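Local coordinates for protein NAD(P)H dehydrogenase (quinone) (Deinococcus radiodurans, PDB 1YDG) that catalyses the two-electron reduction of quinones to quinols by NADH or NADPH, using one bound FMN per subunit of a homotetramer, at residues A22-A27 and R183-R187; A71-L76 and F100-L104; M97-I101 and T137-T141; T117-M121 and Q189-Q193. All coordinates share one frame; numbering follows the deposited sequence.

Contact 1 of 4, residues A22-A27 and R183-R187; sequences AMAQEA and RASIR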
# COMPACT_ATOMS: atom_id res chain seq x y z
N ALA B 22 18.20 -19.04 -3.87
CA ALA B 22 19.30 -18.89 -2.89
C ALA B 22 18.75 -18.39 -1.54
O ALA B 22 19.13 -18.88 -0.48
CB ALA B 22 20.35 -17.92 -3.41
N MET B 23 17.83 -17.43 -1.61
CA MET B 23 17.23 -16.89 -0.40
C MET B 23 16.44 -17.95 0.33
O MET B 23 16.51 -18.04 1.54
CB MET B 23 16.29 -15.71 -0.74
CG MET B 23 17.00 -14.49 -1.30
SD MET B 23 15.83 -13.24 -1.85
CE MET B 23 15.21 -12.69 -0.30
N ALA B 24 15.66 -18.73 -0.41
CA ALA B 24 14.80 -19.74 0.18
C ALA B 24 15.61 -20.86 0.81
O ALA B 24 15.26 -21.35 1.89
CB ALA B 24 13.83 -20.28 -0.84
N GLN B 25 16.72 -21.23 0.17
CA GLN B 25 17.64 -22.21 0.77
C GLN B 25 18.21 -21.69 2.08
O GLN B 25 18.29 -22.43 3.06
CB GLN B 25 18.77 -22.57 -0.19
CG GLN B 25 18.34 -23.28 -1.46
CD GLN B 25 19.53 -23.61 -2.35
OE1 GLN B 25 20.23 -24.58 -2.10
NE2 GLN B 25 19.77 -22.80 -3.38
N GLU B 26 18.58 -20.41 2.13
CA GLU B 26 19.08 -19.80 3.37
C GLU B 26 18.00 -19.82 4.46
O GLU B 26 18.27 -20.17 5.63
CB GLU B 26 19.57 -18.36 3.10
CG GLU B 26 20.34 -17.72 4.24
CD GLU B 26 21.71 -18.36 4.50
OE1 GLU B 26 22.39 -18.77 3.54
OE2 GLU B 26 22.11 -18.45 5.67
N ALA B 27 16.77 -19.47 4.07
CA ALA B 27 15.60 -19.55 4.95
C ALA B 27 15.39 -20.97 5.49
O ALA B 27 15.20 -21.16 6.68
CB ALA B 27 14.33 -19.09 4.21
N ARG B 183 21.97 -12.55 3.94
CA ARG B 183 21.84 -13.89 4.49
C ARG B 183 21.52 -13.88 5.98
O ARG B 183 20.75 -14.70 6.44
CB ARG B 183 23.10 -14.71 4.22
CG ARG B 183 23.33 -14.96 2.74
CD ARG B 183 24.50 -15.89 2.46
NE ARG B 183 24.68 -16.14 1.02
CZ ARG B 183 23.94 -16.95 0.27
NH1 ARG B 183 22.91 -17.63 0.79
NH2 ARG B 183 24.21 -17.09 -1.03
N ALA B 184 22.11 -12.95 6.71
CA ALA B 184 21.85 -12.83 8.15
C ALA B 184 20.47 -12.27 8.42
O ALA B 184 19.82 -12.61 9.41
CB ALA B 184 22.91 -11.94 8.79
N SER B 185 20.01 -11.41 7.51
CA SER B 185 18.68 -10.85 7.55
C SER B 185 17.63 -11.97 7.44
O SER B 185 16.71 -12.08 8.27
CB SER B 185 18.54 -9.84 6.42
OG SER B 185 17.47 -8.95 6.65
N ILE B 186 17.81 -12.83 6.44
CA ILE B 186 16.92 -13.96 6.22
C ILE B 186 16.92 -14.89 7.43
O ILE B 186 15.87 -15.24 7.93
CB ILE B 186 17.34 -14.73 4.93
CG1 ILE B 186 17.05 -13.88 3.70
CG2 ILE B 186 16.63 -16.08 4.83
CD1 ILE B 186 17.91 -14.24 2.50
N ARG B 187 18.12 -15.25 7.91
CA ARG B 187 18.25 -16.17 9.05
C ARG B 187 17.48 -15.69 10.28
O ARG B 187 16.80 -16.48 10.95
CB ARG B 187 19.73 -16.36 9.44
CG ARG B 187 20.58 -17.12 8.41
CD ARG B 187 21.92 -17.66 9.01
NE ARG B 187 22.89 -16.62 9.40
CZ ARG B 187 23.80 -16.06 8.59
NH1 ARG B 187 23.89 -16.39 7.31
NH2 ARG B 187 24.63 -15.15 9.07
O HOH W 1 21.41 -20.03 -0.22
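Glu26 lies across Arg183 at about a right angle and gives one carboxylate oxygen to each of two arginines. Its CG stands anti to the backbone N (chi1 -170°), and the bend at chi2 lays the carboxylate against the helix of 183-187. Arg183 reaches past it with an extended chain. Arg183 NH1 bonds to Glu26 OE1 at 3.0 Å, on the anti side of the carboxylate and with a bent N-H...O angle of 140°. Arg187 comes from one helical turn on. Arg187 NH1 meets Glu26 OE2 at 3.2 Å from above the carboxylate plane, yet the oxygen lies in the guanidinium plane. Arg187 also has a salt bridge to Glu180. Water 1 ties Arg183 NH1 to the carbonyl O of Ala22.

Below the charges, Ile186 points at the other helix. Ile186 CG2 sits 3.5 Å from Ala27 N. The Ile186 and Met23 side chains cross at about a right angle, with Ile186 CD1 3.9 Å from Met23 CB. Met121 of strand 117-124 touches both Met23 and Ile186.

Segments 22-27 and 183-187 cross at -49°; their helices, 19-33 and 180-204, pack on the same face of the flavodoxin-like sheet. The FMN-binding residues Ser15 to Gly20 run into the start of helix 19-33. The buried Glu26 is likely to stay ionised, since two guanidinium groups balance its charge while the apolar layer beneath joins the helices to the sheet.

Contact 2 of 4, residues A71-L76 and F100-L104; sequences ATPADL and FIDTL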
# COMPACT_ATOMS: atom_id res chain seq x y z
N ALA B 71 5.05 -26.53 -4.73
CA ALA B 71 4.11 -26.16 -3.68
C ALA B 71 2.67 -26.44 -4.08
O ALA B 71 2.25 -26.18 -5.22
CB ALA B 71 4.29 -24.68 -3.30
N THR B 72 1.91 -26.96 -3.12
CA THR B 72 0.49 -27.20 -3.27
C THR B 72 -0.21 -26.65 -2.02
O THR B 72 0.42 -26.46 -0.98
CB THR B 72 0.21 -28.73 -3.42
OG1 THR B 72 0.48 -29.39 -2.18
CG2 THR B 72 1.06 -29.33 -4.51
N PRO B 73 -1.52 -26.39 -2.11
CA PRO B 73 -2.26 -25.90 -0.94
C PRO B 73 -2.09 -26.72 0.36
O PRO B 73 -1.99 -26.14 1.43
CB PRO B 73 -3.69 -25.92 -1.42
CG PRO B 73 -3.58 -25.68 -2.88
CD PRO B 73 -2.40 -26.48 -3.29
N ALA B 74 -2.02 -28.05 0.26
CA ALA B 74 -1.84 -28.91 1.43
C ALA B 74 -0.56 -28.65 2.24
O ALA B 74 -0.49 -28.99 3.43
CB ALA B 74 -1.88 -30.38 1.01
N ASP B 75 0.44 -28.07 1.60
CA ASP B 75 1.65 -27.63 2.29
C ASP B 75 1.33 -26.52 3.30
O ASP B 75 1.89 -26.49 4.42
CB ASP B 75 2.70 -27.13 1.27
CG ASP B 75 3.31 -28.28 0.43
OD1 ASP B 75 3.71 -29.31 1.01
OD2 ASP B 75 3.39 -28.12 -0.81
N LEU B 76 0.42 -25.61 2.94
CA LEU B 76 0.01 -24.56 3.88
C LEU B 76 -0.92 -25.10 4.96
O LEU B 76 -0.86 -24.63 6.09
CB LEU B 76 -0.62 -23.37 3.15
CG LEU B 76 0.20 -22.78 2.01
CD1 LEU B 76 -0.34 -21.44 1.63
CD2 LEU B 76 1.69 -22.66 2.32
N PHE B 100 -0.39 -19.37 -7.67
CA PHE B 100 -0.39 -20.25 -6.52
C PHE B 100 -1.40 -19.77 -5.48
O PHE B 100 -2.21 -20.52 -4.99
CB PHE B 100 0.99 -20.34 -5.87
CG PHE B 100 0.98 -21.13 -4.61
CD1 PHE B 100 0.64 -22.49 -4.64
CD2 PHE B 100 1.24 -20.54 -3.40
CE1 PHE B 100 0.59 -23.23 -3.45
CE2 PHE B 100 1.17 -21.26 -2.24
CZ PHE B 100 0.85 -22.61 -2.26
N ILE B 101 -1.31 -18.48 -5.13
CA ILE B 101 -2.24 -17.87 -4.18
C ILE B 101 -3.71 -18.11 -4.61
O ILE B 101 -4.55 -18.44 -3.78
CB ILE B 101 -1.92 -16.35 -4.02
CG1 ILE B 101 -0.63 -16.17 -3.21
CG2 ILE B 101 -3.08 -15.60 -3.38
CD1 ILE B 101 -0.02 -14.78 -3.29
N ASP B 102 -3.98 -18.00 -5.90
CA ASP B 102 -5.33 -18.19 -6.41
C ASP B 102 -5.82 -19.65 -6.31
O ASP B 102 -7.02 -19.89 -6.41
CB ASP B 102 -5.48 -17.64 -7.84
CG ASP B 102 -5.46 -16.11 -7.89
OD1 ASP B 102 -5.35 -15.48 -6.82
OD2 ASP B 102 -5.55 -15.53 -9.02
N THR B 103 -4.93 -20.61 -6.06
CA THR B 103 -5.36 -21.99 -5.78
C THR B 103 -5.80 -22.23 -4.35
O THR B 103 -6.33 -23.30 -4.04
CB THR B 103 -4.29 -23.05 -6.12
OG1 THR B 103 -3.19 -22.95 -5.20
CG2 THR B 103 -3.85 -22.90 -7.53
N LEU B 104 -5.62 -21.24 -3.48
CA LEU B 104 -5.90 -21.38 -2.06
C LEU B 104 -7.34 -21.08 -1.64
O LEU B 104 -7.61 -21.02 -0.45
CB LEU B 104 -4.93 -20.48 -1.26
CG LEU B 104 -3.44 -20.66 -1.53
CD1 LEU B 104 -2.66 -19.60 -0.79
CD2 LEU B 104 -2.97 -22.07 -1.17
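Pro73 and Leu104 bring the two backbones nearest, their CA atoms 5.9 Å apart, where the extended chain at 71-72 enters helix 73-78. Phe100 turns its ring toward the turn at 71-73 because its CG is anti to the backbone N (chi1 175°). Phe100 CE1 leads, with Thr72 C at the ring edge, 3.8 Å from it. The methyl of Ala71 is close to the same corner, its CB 4.0 Å from Phe100 CE1. Another ring carbon, Phe100 CE2, comes to 4.2 Å from Leu76 CD1.

Leu76 and Leu104 cross at about a right angle, CD1 to CD1 at 3.8 Å. Pro73 rests its CB on Leu104 CD2 at 3.9 Å, and its CG lies 3.6 Å from Thr103 OG1. In this flavodoxin-like fold helices 73-78 and 95-102 come before and after strand 81-89 in the chain and pack on the same face of the sheet. Phe84 of that strand and Val12 of strand 8-13 touch both Phe100 and Leu76. An alanine at Phe100 is likely to open a gap between the 71-76 segment and helix 95-102, with Leu76 and Ala71 losing their aromatic neighbour.

Asp75 OD2 accepts from Thr72 N, and its other oxygen pairs with Arg39. Thr103 OG1 donates to Phe100 O at 2.6 Å, in the carbonyl plane on a lone pair, and Thr103 N uses the same oxygen.

Contact 3 of 4, residues M97-I101 and T137-T141; sequences MRAFI and TLYMT
Arg98 overlaps Thr141, the two side chains sliding past each other in opposite directions between helices 95-102 and 131-144. These helices belong to the alpha/beta flavodoxin-like fold and lie on one face of its sheet. The axes of segments 97-101 and 137-141 are nearly parallel, 2° apart, with a closest approach of 12.6 Å. Arg98, Ile101 and Leu138 reach into that wide gap.

Arg98 is bent at chi2 (-50°) and again at chi3, which curls its guanidinium back over its own helix and across to Thr141. There Arg98 NH2 donates to Thr141 OG1 at 3.2 Å, with the oxygen tilted from the guanidinium plane. The N-H...O angle is a bent 141°. One face of the guanidinium lies against Ile101 CD1, offset toward the rim, so the charged group rests on a methyl of the next turn.

Beneath the arginine the contact is apolar. Ile101 and Thr141 meet tip to tip through their CG2 methyls, 3.9 Å apart. Ile101 CD1 also meets Leu138 CD2 at 4.1 Å, the two side chains crossing at about a right angle. Met97 touches the same leucine methyl through CG.

The contact also faces a subunit boundary. Thr141 OG1 is hydrogen-bonded to Phe90 O of the second subunit, and Arg98 packs on Arg89 of that subunit. Arg89 and Phe90 are FMN-binding residues. Thr137 OG1 bonds to Thr134 O within its helix. Water 2 donates to Thr137 OG1 at 2.5 Å and accepts from Arg98 NH1 at 3.2 Å.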
# COMPACT_ATOMS: atom_id res chain seq x y z
N MET B 97 3.51 -16.60 -8.51
CA MET B 97 3.17 -16.61 -7.11
C MET B 97 1.68 -16.34 -6.95
O MET B 97 1.00 -17.05 -6.22
CB MET B 97 4.01 -15.60 -6.34
CG MET B 97 3.61 -15.41 -4.86
SD MET B 97 3.78 -16.86 -3.82
CE MET B 97 5.51 -16.98 -3.44
N ARG B 98 1.16 -15.32 -7.63
CA ARG B 98 -0.29 -15.06 -7.56
C ARG B 98 -1.11 -16.27 -8.04
O ARG B 98 -2.17 -16.52 -7.51
CB ARG B 98 -0.70 -13.83 -8.35
CG ARG B 98 -0.06 -12.51 -7.90
CD ARG B 98 -0.15 -12.22 -6.42
NE ARG B 98 -1.51 -12.23 -5.90
CZ ARG B 98 -1.88 -11.75 -4.71
NH1 ARG B 98 -0.99 -11.17 -3.90
NH2 ARG B 98 -3.15 -11.84 -4.33
N ALA B 99 -0.65 -16.98 -9.07
CA ALA B 99 -1.36 -18.17 -9.54
C ALA B 99 -1.48 -19.19 -8.43
O ALA B 99 -2.54 -19.78 -8.27
CB ALA B 99 -0.69 -18.77 -10.75
N PHE B 100 -0.39 -19.37 -7.67
CA PHE B 100 -0.39 -20.25 -6.52
C PHE B 100 -1.40 -19.77 -5.48
O PHE B 100 -2.21 -20.52 -4.99
CB PHE B 100 0.99 -20.34 -5.87
CG PHE B 100 0.98 -21.13 -4.61
CD1 PHE B 100 0.64 -22.49 -4.64
CD2 PHE B 100 1.24 -20.54 -3.40
CE1 PHE B 100 0.59 -23.23 -3.45
CE2 PHE B 100 1.17 -21.26 -2.24
CZ PHE B 100 0.85 -22.61 -2.26
N ILE B 101 -1.31 -18.48 -5.13
CA ILE B 101 -2.24 -17.87 -4.18
C ILE B 101 -3.71 -18.11 -4.61
O ILE B 101 -4.55 -18.44 -3.78
CB ILE B 101 -1.92 -16.35 -4.02
CG1 ILE B 101 -0.63 -16.17 -3.21
CG2 ILE B 101 -3.08 -15.60 -3.38
CD1 ILE B 101 -0.02 -14.78 -3.29
N THR B 137 1.98 -6.24 -0.55
CA THR B 137 0.89 -6.95 -1.23
C THR B 137 0.75 -8.38 -0.70
O THR B 137 -0.36 -8.92 -0.59
CB THR B 137 1.05 -7.00 -2.75
OG1 THR B 137 2.24 -7.72 -3.10
CG2 THR B 137 1.16 -5.61 -3.33
N LEU B 138 1.88 -8.98 -0.35
CA LEU B 138 1.89 -10.35 0.19
C LEU B 138 1.33 -10.42 1.61
O LEU B 138 0.57 -11.35 1.95
CB LEU B 138 3.30 -10.94 0.12
CG LEU B 138 3.81 -11.23 -1.30
CD1 LEU B 138 5.26 -11.69 -1.26
CD2 LEU B 138 2.93 -12.28 -2.04
N TYR B 139 1.67 -9.43 2.44
CA TYR B 139 1.09 -9.36 3.77
C TYR B 139 -0.40 -9.08 3.71
O TYR B 139 -1.16 -9.70 4.49
CB TYR B 139 1.80 -8.33 4.69
CG TYR B 139 3.16 -8.78 5.15
CD1 TYR B 139 3.31 -9.72 6.17
CD2 TYR B 139 4.31 -8.26 4.58
CE1 TYR B 139 4.55 -10.15 6.57
CE2 TYR B 139 5.58 -8.70 4.99
CZ TYR B 139 5.69 -9.62 5.98
OH TYR B 139 6.94 -10.04 6.38
N MET B 140 -0.83 -8.18 2.82
CA MET B 140 -2.27 -7.86 2.71
C MET B 140 -3.08 -9.12 2.38
O MET B 140 -4.14 -9.36 2.96
CB MET B 140 -2.57 -6.77 1.69
CG MET B 140 -2.03 -5.36 2.03
SD MET B 140 -2.35 -4.69 3.68
CE MET B 140 -0.79 -5.07 4.47
N THR B 141 -2.59 -9.92 1.43
CA THR B 141 -3.19 -11.23 1.10
C THR B 141 -3.32 -12.14 2.31
O THR B 141 -4.37 -12.76 2.55
CB THR B 141 -2.36 -11.93 -0.03
OG1 THR B 141 -2.64 -11.25 -1.26
CG2 THR B 141 -2.71 -13.39 -0.18
O HOH W 2 1.42 -9.32 -4.88

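Contact 4 of 4, residues T117-M121 and Q189-Q193; sequences TFSAM and QVRRQ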
# COMPACT_ATOMS: atom_id res chain seq x y z
N THR B 117 1.38 -18.43 11.25
CA THR B 117 2.26 -17.26 11.14
C THR B 117 2.71 -17.11 9.71
O THR B 117 2.79 -18.08 8.97
CB THR B 117 3.45 -17.30 12.07
OG1 THR B 117 4.27 -18.41 11.75
CG2 THR B 117 3.01 -17.37 13.53
N PHE B 118 2.99 -15.86 9.34
CA PHE B 118 3.30 -15.49 7.98
C PHE B 118 4.31 -14.36 7.95
O PHE B 118 4.12 -13.34 8.62
CB PHE B 118 2.06 -14.98 7.28
CG PHE B 118 2.30 -14.68 5.83
CD1 PHE B 118 2.21 -15.69 4.88
CD2 PHE B 118 2.65 -13.40 5.41
CE1 PHE B 118 2.44 -15.42 3.52
CE2 PHE B 118 2.88 -13.12 4.07
CZ PHE B 118 2.78 -14.14 3.12
N SER B 119 5.36 -14.54 7.15
CA SER B 119 6.24 -13.43 6.78
C SER B 119 6.65 -13.61 5.33
O SER B 119 6.35 -14.64 4.71
CB SER B 119 7.46 -13.36 7.70
OG SER B 119 8.46 -14.27 7.30
N ALA B 120 7.29 -12.60 4.76
CA ALA B 120 7.56 -12.59 3.34
C ALA B 120 8.94 -12.03 3.01
O ALA B 120 9.54 -11.32 3.81
CB ALA B 120 6.46 -11.82 2.61
N MET B 121 9.42 -12.36 1.82
CA MET B 121 10.73 -11.95 1.33
C MET B 121 10.61 -11.66 -0.14
O MET B 121 9.69 -12.15 -0.81
CB MET B 121 11.78 -13.06 1.49
CG MET B 121 12.01 -13.54 2.91
SD MET B 121 13.33 -14.78 3.05
CE MET B 121 12.86 -15.99 1.85
N GLN B 189 15.01 -13.37 10.45
CA GLN B 189 13.58 -13.36 10.12
C GLN B 189 12.91 -14.71 10.37
O GLN B 189 11.86 -14.77 11.00
CB GLN B 189 13.35 -12.95 8.67
CG GLN B 189 11.87 -12.85 8.28
CD GLN B 189 11.67 -12.36 6.88
OE1 GLN B 189 12.46 -11.57 6.36
NE2 GLN B 189 10.58 -12.82 6.24
N VAL B 190 13.55 -15.77 9.89
CA VAL B 190 13.02 -17.12 9.99
C VAL B 190 13.16 -17.65 11.41
O VAL B 190 12.21 -18.21 11.95
CB VAL B 190 13.71 -18.07 8.99
CG1 VAL B 190 13.20 -19.53 9.15
CG2 VAL B 190 13.48 -17.60 7.54
N ARG B 191 14.33 -17.46 12.03
CA ARG B 191 14.57 -17.92 13.39
C ARG B 191 13.53 -17.28 14.33
O ARG B 191 12.91 -17.94 15.16
CB ARG B 191 16.02 -17.60 13.80
CG ARG B 191 16.37 -17.79 15.27
CD ARG B 191 17.87 -17.54 15.53
NE ARG B 191 18.19 -16.11 15.39
CZ ARG B 191 19.01 -15.56 14.48
NH1 ARG B 191 19.68 -16.30 13.59
NH2 ARG B 191 19.18 -14.24 14.47
N ARG B 192 13.32 -16.00 14.14
CA ARG B 192 12.37 -15.26 14.94
C ARG B 192 10.95 -15.76 14.75
O ARG B 192 10.22 -15.95 15.72
CB ARG B 192 12.47 -13.79 14.56
CG ARG B 192 11.37 -12.95 15.09
CD ARG B 192 11.62 -11.49 14.69
NE ARG B 192 10.39 -10.73 14.86
CZ ARG B 192 9.93 -10.32 16.03
NH1 ARG B 192 10.61 -10.58 17.14
NH2 ARG B 192 8.79 -9.66 16.08
N GLN B 193 10.55 -15.97 13.50
CA GLN B 193 9.21 -16.49 13.20
C GLN B 193 8.97 -17.87 13.81
O GLN B 193 7.89 -18.14 14.33
CB GLN B 193 8.95 -16.50 11.70
CG GLN B 193 7.59 -17.09 11.31
CD GLN B 193 7.23 -16.87 9.88
OE1 GLN B 193 7.97 -16.25 9.14
NE2 GLN B 193 6.06 -17.38 9.47
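Hydrogen bonds of two glutamines, Gln189 and Gln193, carry this contact between strand 117-121 and the helix of 189-193. The glutamines are one helical turn apart. In each, CG is anti to the backbone N (chi1 -177° in Gln189), and the extended chain carries the amide straight to the strand. Ser119 OG sits between them. Ser119 OG donates to Gln193 OE1 at 2.7 Å and accepts from Gln189 NE2 at 2.8 Å, the serine oxygen lying in the amide plane of Gln189. Gln193 NE2 donates to Thr117 OG1 at 3.1 Å with a fairly straight N-H...O angle of 164°. Thr117 OG1 is also bonded to Thr197, and Gln193 NE2 to Ile82 O on the neighbouring strand.

One bond goes to the strand backbone. Gln189 NE2 reaches Ala120 O at 3.0 Å, from above the carbonyl plane and off its lone pairs. The other end of that amide, Gln189 OE1, accepts from Ala169 N. Together these bonds fix which way the amide is turned. A leucine in place of Gln189 would probably leave the buried Ser119 OG without its donor and Ala169 N without its acceptor.

A van der Waals contact adds to these: Met121 slants past Gln189, with Met121 CG 3.7 Å from Gln189 NE2.

The axes of segments 117-121 and 189-193 are antiparallel, at 176°, and approach to 9.8 Å. This is the layering of a flavodoxin-like alpha/beta sandwich: the C-terminal helix 180-204 lies along strand 117-124, which leads to the FMN-binding residues beginning at Ser123.

In the fold
All four contacts lie in one flavodoxin-like domain. Contacts 1 and 4 share helix 180-204, have centres 11 Å apart and touch through Met121 and Val190. Contacts 2 and 3 share helix 95-102, with centres 10 Å apart. The centre of contact 1 lies about 22 Å from that of contact 2 and 20 Å from that of contact 3. The helices of contacts 2 and 3 lie on one face of the sheet, those of contact 1 on the other. Tyr139 links contacts 3 and 4. Along the chain, contact 1 encloses contacts 2 and 3 and alternates with contact 4. The C-terminal helix ties back to the first helix and strand 117-124; contacts 2 and 3 meet the second subunit.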